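Local coordinates for tRNA uridine(34) acetyltransferase (Methanocaldococcus infernus, PDB 6IA8), which acetylates the wobble uridine of tRNA, using acetyl-CoA and radical S-adenosyl-L-methionine chemistry to form 5-carboxymethyluridine at position 34, at residues R212-V217 against S252-P257; D283-Y288 against K328-S333. One frame throughout, in Å; residues are numbered along the deposited sequence.

Interaction 1: residues R212-V217 against S252-P257; sequences RVELGV and SYHLMP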
# COMPACT_ATOMS: atom_id res chain seq x y z
N ARG A 212 2.89 5.89 -2.33
CA ARG A 212 1.63 5.15 -2.21
C ARG A 212 0.56 6.10 -1.69
O ARG A 212 0.84 6.93 -0.83
CB ARG A 212 1.75 3.94 -1.28
CG ARG A 212 0.49 3.08 -1.18
CD ARG A 212 0.69 1.91 -0.21
NE ARG A 212 0.46 2.29 1.18
CZ ARG A 212 0.78 1.53 2.23
NH1 ARG A 212 1.35 0.35 2.05
NH2 ARG A 212 0.53 1.97 3.45
N VAL A 213 -0.65 5.98 -2.23
CA VAL A 213 -1.80 6.74 -1.75
C VAL A 213 -2.91 5.76 -1.38
O VAL A 213 -3.29 4.89 -2.17
CB VAL A 213 -2.29 7.76 -2.79
CG1 VAL A 213 -3.57 8.48 -2.27
CG2 VAL A 213 -1.24 8.76 -3.11
N GLU A 214 -3.42 5.88 -0.16
CA GLU A 214 -4.50 5.04 0.33
C GLU A 214 -5.77 5.87 0.31
O GLU A 214 -5.84 6.92 0.97
CB GLU A 214 -4.23 4.54 1.75
CG GLU A 214 -5.30 3.55 2.23
CD GLU A 214 -5.23 3.27 3.73
OE1 GLU A 214 -6.24 3.52 4.42
OE2 GLU A 214 -4.17 2.81 4.21
N LEU A 215 -6.77 5.42 -0.45
CA LEU A 215 -8.03 6.12 -0.61
C LEU A 215 -9.02 5.58 0.41
O LEU A 215 -9.16 4.36 0.54
CB LEU A 215 -8.58 5.93 -2.03
CG LEU A 215 -7.73 6.56 -3.15
CD1 LEU A 215 -8.34 6.15 -4.53
CD2 LEU A 215 -7.65 8.07 -3.02
N GLY A 216 -9.68 6.47 1.15
CA GLY A 216 -10.76 6.08 2.03
C GLY A 216 -12.03 5.74 1.27
O GLY A 216 -13.01 6.49 1.33
N VAL A 217 -12.01 4.63 0.52
CA VAL A 217 -13.14 4.28 -0.35
C VAL A 217 -14.36 3.86 0.48
O VAL A 217 -15.47 4.34 0.23
CB VAL A 217 -12.72 3.17 -1.33
CG1 VAL A 217 -13.89 2.76 -2.18
CG2 VAL A 217 -11.54 3.64 -2.19
N SER A 252 -3.96 2.09 -2.87
CA SER A 252 -4.59 1.23 -1.88
C SER A 252 -6.00 1.72 -1.57
O SER A 252 -6.25 2.93 -1.52
CB SER A 252 -3.74 1.23 -0.57
OG SER A 252 -4.42 0.54 0.45
N TYR A 253 -6.91 0.78 -1.34
CA TYR A 253 -8.28 1.08 -0.98
C TYR A 253 -8.54 0.61 0.45
O TYR A 253 -8.32 -0.58 0.76
CB TYR A 253 -9.30 0.37 -1.87
CG TYR A 253 -9.50 0.84 -3.27
CD1 TYR A 253 -8.77 1.91 -3.80
CD2 TYR A 253 -10.47 0.23 -4.08
CE1 TYR A 253 -9.01 2.35 -5.10
CE2 TYR A 253 -10.71 0.65 -5.36
CZ TYR A 253 -9.99 1.70 -5.88
OH TYR A 253 -10.30 2.05 -7.20
N HIS A 254 -9.01 1.51 1.31
CA HIS A 254 -9.59 1.10 2.59
C HIS A 254 -11.05 0.76 2.35
O HIS A 254 -11.81 1.59 1.84
CB HIS A 254 -9.44 2.19 3.64
CG HIS A 254 -9.88 1.76 5.00
ND1 HIS A 254 -11.20 1.86 5.41
CD2 HIS A 254 -9.20 1.22 6.03
CE1 HIS A 254 -11.29 1.41 6.65
NE2 HIS A 254 -10.09 1.01 7.04
N LEU A 255 -11.45 -0.46 2.68
CA LEU A 255 -12.79 -0.97 2.41
C LEU A 255 -13.43 -1.49 3.70
O LEU A 255 -12.75 -2.12 4.52
CB LEU A 255 -12.78 -2.08 1.35
CG LEU A 255 -12.20 -1.70 -0.00
CD1 LEU A 255 -11.90 -2.94 -0.84
CD2 LEU A 255 -13.19 -0.76 -0.74
N MET A 256 -14.72 -1.24 3.86
CA MET A 256 -15.43 -1.60 5.09
C MET A 256 -16.63 -2.48 4.77
O MET A 256 -17.73 -1.96 4.47
CB MET A 256 -15.88 -0.34 5.84
CG MET A 256 -14.81 0.34 6.66
SD MET A 256 -15.56 1.42 7.90
CE MET A 256 -16.51 2.51 6.88
N PRO A 257 -16.49 -3.80 4.86
CA PRO A 257 -17.68 -4.66 4.78
C PRO A 257 -18.66 -4.32 5.90
O PRO A 257 -18.27 -3.85 6.98
CB PRO A 257 -17.12 -6.08 4.94
CG PRO A 257 -15.64 -5.95 4.66
CD PRO A 257 -15.26 -4.55 5.12
O HOH W 1 -3.03 1.05 2.59
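Glu214 and Leu215 pair with Ser252 and Tyr253 as neighbouring parallel strands in the seven-stranded sheet of the radical SAM core, a partial TIM-type barrel. Helices 222-227 and 234-245 lie between the two strands in sequence, making a beta-alpha-beta crossover. Ser252 N donates to Val213 O at 3.0 Å, Ser252 O accepts from Leu215 N at 2.8 Å, and His254 N reaches Leu215 O with an N-H...O angle of 171°. Past this ladder the first strand turns: Gly216 centres an inverse gamma turn, closed by a weak bond from Val217 N back to Leu215 O.

The two faces of the sheet differ sharply. Tyr253 and Leu215 lie side by side, Leu215 CD1 3.9 Å from Tyr253 CE1, and pack on helix 234-245, where Tyr253 OH bonds Thr241. Val217 CG2 lies over one face of the Tyr253 ring, 3.8 Å from its centroid, a CH-pi contact offset toward the rim. Val217 and Leu255 also lie side by side, CG1 against CD2, extending this apolar patch to helix 264-276.

The face of Glu214, Ser252 and His254 is polar. With CG anti to the backbone N (chi1 -174°) and the chain extended, Glu214 sends its carboxylate past Ser252, and OE1 comes within 3.6 Å of His254 CB. The carboxylate and imidazole planes are 14° apart, and His254 ND1 bonds Gln218 OE1. Glu214 OE2 forms a salt bridge with Lys286 and also accepts a hydrogen bond from a water 2.6 Å away, which sits 2.6 Å from Ser252 OG.

Interaction 2: residues D283-Y288 against K328-S333; sequences DMVKIY and KWVRTS. With SO4 (sulfate ion), chain B.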
# COMPACT_ATOMS: atom_id res chain seq x y z
N ASP A 283 -3.95 -1.74 -6.21
CA ASP A 283 -2.78 -2.56 -5.91
C ASP A 283 -2.90 -3.24 -4.56
O ASP A 283 -2.28 -4.29 -4.34
CB ASP A 283 -1.51 -1.71 -5.91
CG ASP A 283 -1.25 -1.00 -7.22
OD1 ASP A 283 -1.30 -1.70 -8.23
OD2 ASP A 283 -1.01 0.24 -7.20
N MET A 284 -3.62 -2.63 -3.63
CA MET A 284 -3.62 -3.05 -2.24
C MET A 284 -4.99 -2.73 -1.69
O MET A 284 -5.63 -1.78 -2.14
CB MET A 284 -2.49 -2.34 -1.46
CG MET A 284 -2.47 -2.57 0.00
SD MET A 284 -1.14 -1.62 0.77
CE MET A 284 0.09 -1.51 -0.53
N VAL A 285 -5.44 -3.53 -0.72
CA VAL A 285 -6.68 -3.24 -0.03
C VAL A 285 -6.47 -3.45 1.46
O VAL A 285 -5.73 -4.34 1.86
CB VAL A 285 -7.85 -4.11 -0.53
CG1 VAL A 285 -8.20 -3.78 -2.00
CG2 VAL A 285 -7.53 -5.58 -0.33
N LYS A 286 -7.14 -2.62 2.27
CA LYS A 286 -7.15 -2.71 3.73
C LYS A 286 -8.61 -2.92 4.12
O LYS A 286 -9.46 -2.08 3.80
CB LYS A 286 -6.58 -1.44 4.34
CG LYS A 286 -6.50 -1.45 5.88
CD LYS A 286 -6.13 -0.07 6.43
CE LYS A 286 -4.67 0.04 6.83
NZ LYS A 286 -3.77 0.30 5.68
N ILE A 287 -8.91 -4.08 4.70
CA ILE A 287 -10.29 -4.51 4.91
C ILE A 287 -10.55 -4.65 6.40
O ILE A 287 -9.79 -5.32 7.11
CB ILE A 287 -10.60 -5.84 4.21
CG1 ILE A 287 -10.33 -5.74 2.71
CG2 ILE A 287 -12.07 -6.26 4.46
CD1 ILE A 287 -10.24 -7.11 2.06
N TYR A 288 -11.64 -4.06 6.89
CA TYR A 288 -12.06 -4.38 8.26
C TYR A 288 -13.54 -4.09 8.38
O TYR A 288 -13.99 -3.06 7.87
CB TYR A 288 -11.29 -3.58 9.33
CG TYR A 288 -11.29 -4.30 10.67
CD1 TYR A 288 -10.34 -5.27 10.95
CD2 TYR A 288 -12.26 -4.04 11.65
CE1 TYR A 288 -10.34 -5.95 12.13
CE2 TYR A 288 -12.25 -4.72 12.87
CZ TYR A 288 -11.29 -5.68 13.09
OH TYR A 288 -11.25 -6.38 14.26
N LYS A 328 -3.50 -12.33 -7.94
CA LYS A 328 -2.12 -12.49 -7.50
C LYS A 328 -1.42 -11.15 -7.36
O LYS A 328 -0.37 -11.09 -6.71
CB LYS A 328 -1.34 -13.36 -8.50
CG LYS A 328 -1.85 -14.79 -8.61
CD LYS A 328 -1.08 -15.56 -9.69
CE LYS A 328 -1.58 -16.99 -9.83
NZ LYS A 328 -0.64 -17.84 -10.62
N TRP A 329 -1.92 -10.12 -8.03
CA TRP A 329 -1.27 -8.81 -8.04
C TRP A 329 -1.77 -7.89 -6.95
O TRP A 329 -1.33 -6.73 -6.90
CB TRP A 329 -1.44 -8.12 -9.39
CG TRP A 329 -2.79 -8.30 -10.05
CD1 TRP A 329 -3.15 -9.28 -10.94
CD2 TRP A 329 -3.93 -7.45 -9.91
NE1 TRP A 329 -4.45 -9.08 -11.38
CE2 TRP A 329 -4.96 -7.98 -10.74
CE3 TRP A 329 -4.20 -6.34 -9.14
CZ2 TRP A 329 -6.23 -7.43 -10.81
CZ3 TRP A 329 -5.48 -5.77 -9.23
CH2 TRP A 329 -6.47 -6.31 -10.07
N VAL A 330 -2.63 -8.38 -6.05
CA VAL A 330 -3.20 -7.56 -4.98
C VAL A 330 -2.47 -7.87 -3.69
O VAL A 330 -2.25 -9.04 -3.34
CB VAL A 330 -4.71 -7.79 -4.81
CG1 VAL A 330 -5.23 -7.02 -3.62
CG2 VAL A 330 -5.46 -7.31 -6.08
N ARG A 331 -2.11 -6.81 -2.97
CA ARG A 331 -1.48 -6.96 -1.67
C ARG A 331 -2.50 -6.58 -0.61
O ARG A 331 -3.25 -5.63 -0.78
CB ARG A 331 -0.23 -6.08 -1.56
CG ARG A 331 0.58 -6.27 -0.27
CD ARG A 331 1.55 -5.12 -0.09
NE ARG A 331 2.90 -5.42 -0.56
CZ ARG A 331 3.82 -4.50 -0.85
NH1 ARG A 331 3.53 -3.21 -0.74
NH2 ARG A 331 5.01 -4.88 -1.27
N THR A 332 -2.55 -7.31 0.48
CA THR A 332 -3.53 -7.05 1.53
C THR A 332 -2.81 -6.71 2.83
O THR A 332 -1.66 -7.10 3.04
CB THR A 332 -4.43 -8.27 1.76
OG1 THR A 332 -5.62 -7.87 2.45
CG2 THR A 332 -3.71 -9.33 2.59
N SER A 333 -3.49 -5.95 3.68
CA SER A 333 -2.98 -5.64 5.00
C SER A 333 -3.34 -6.75 5.97
O SER A 333 -4.37 -7.42 5.83
CB SER A 333 -3.56 -4.32 5.51
OG SER A 333 -3.23 -3.25 4.65
S SO4 B . -5.25 -13.92 -10.94
O1 SO4 B . -4.65 -14.87 -11.88
O2 SO4 B . -4.28 -12.87 -10.65
O3 SO4 B . -5.58 -14.58 -9.72
O4 SO4 B . -6.49 -13.38 -11.50
O HOH W 2 -6.63 -5.68 5.59
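The backbones of Met284-Val285 and Arg331-Thr332 run parallel, their end-to-end directions 22° apart, and join the last two strands of the seven-stranded parallel sheet of the partial TIM-type barrel. Arg331 N donates to Asp283 O at 2.9 Å, in the carbonyl plane; Val285 N returns a 3.0 Å bond to Arg331 O, and Ser333 N makes a weak one to Val285 O. Beyond them a water bridges Ile287 N and Ser333 O, continuing the link where direct pairing ends.

Met284 and Arg331 lie side by side on one face, pointing the same way. A bend at chi3 (-29°) brings Met284 CE to the edge of the guanidinium, 3.8 Å from Arg331 NH1. Arg331 continues to Gln445 and His447 of strand 440-448, residues that probably bind acetyl-CoA, so this face borders the acetyltransferase domain. Asp283 reinforces that junction through a salt bridge to Arg444.

The other face carries Val285 and Thr332, with Val285 CG2 4.3 Å from Val330 CG1. Lys286 lays CB and CG against Ser333 OG while its NZ goes to Glu214. Before the strand, Lys328 N donates a 2.9 Å hydrogen bond to O2 of a sulfate probably left from crystallisation.

Overall arrangement
Interactions 1 and 2 follow one another along the chain, their centres about 9 Å apart in the same parallel sheet. They occupy four consecutive strands, 212-218, 250-255, 284-287 and 331-332, the last outermost. Strands 250-255 and 284-287 are themselves neighbours, probably hydrogen-bonded from Lys286 N to Tyr253 O and from Leu255 N to Lys286 O. The side chain of Lys286 also joins the two contacts, its CD packing on His254 CD2. Thus the series leads from the inner strands of the sheet to its outer edge, where interaction 2 meets strand 440-448 of the acetyltransferase domain through Arg331 on Gln445.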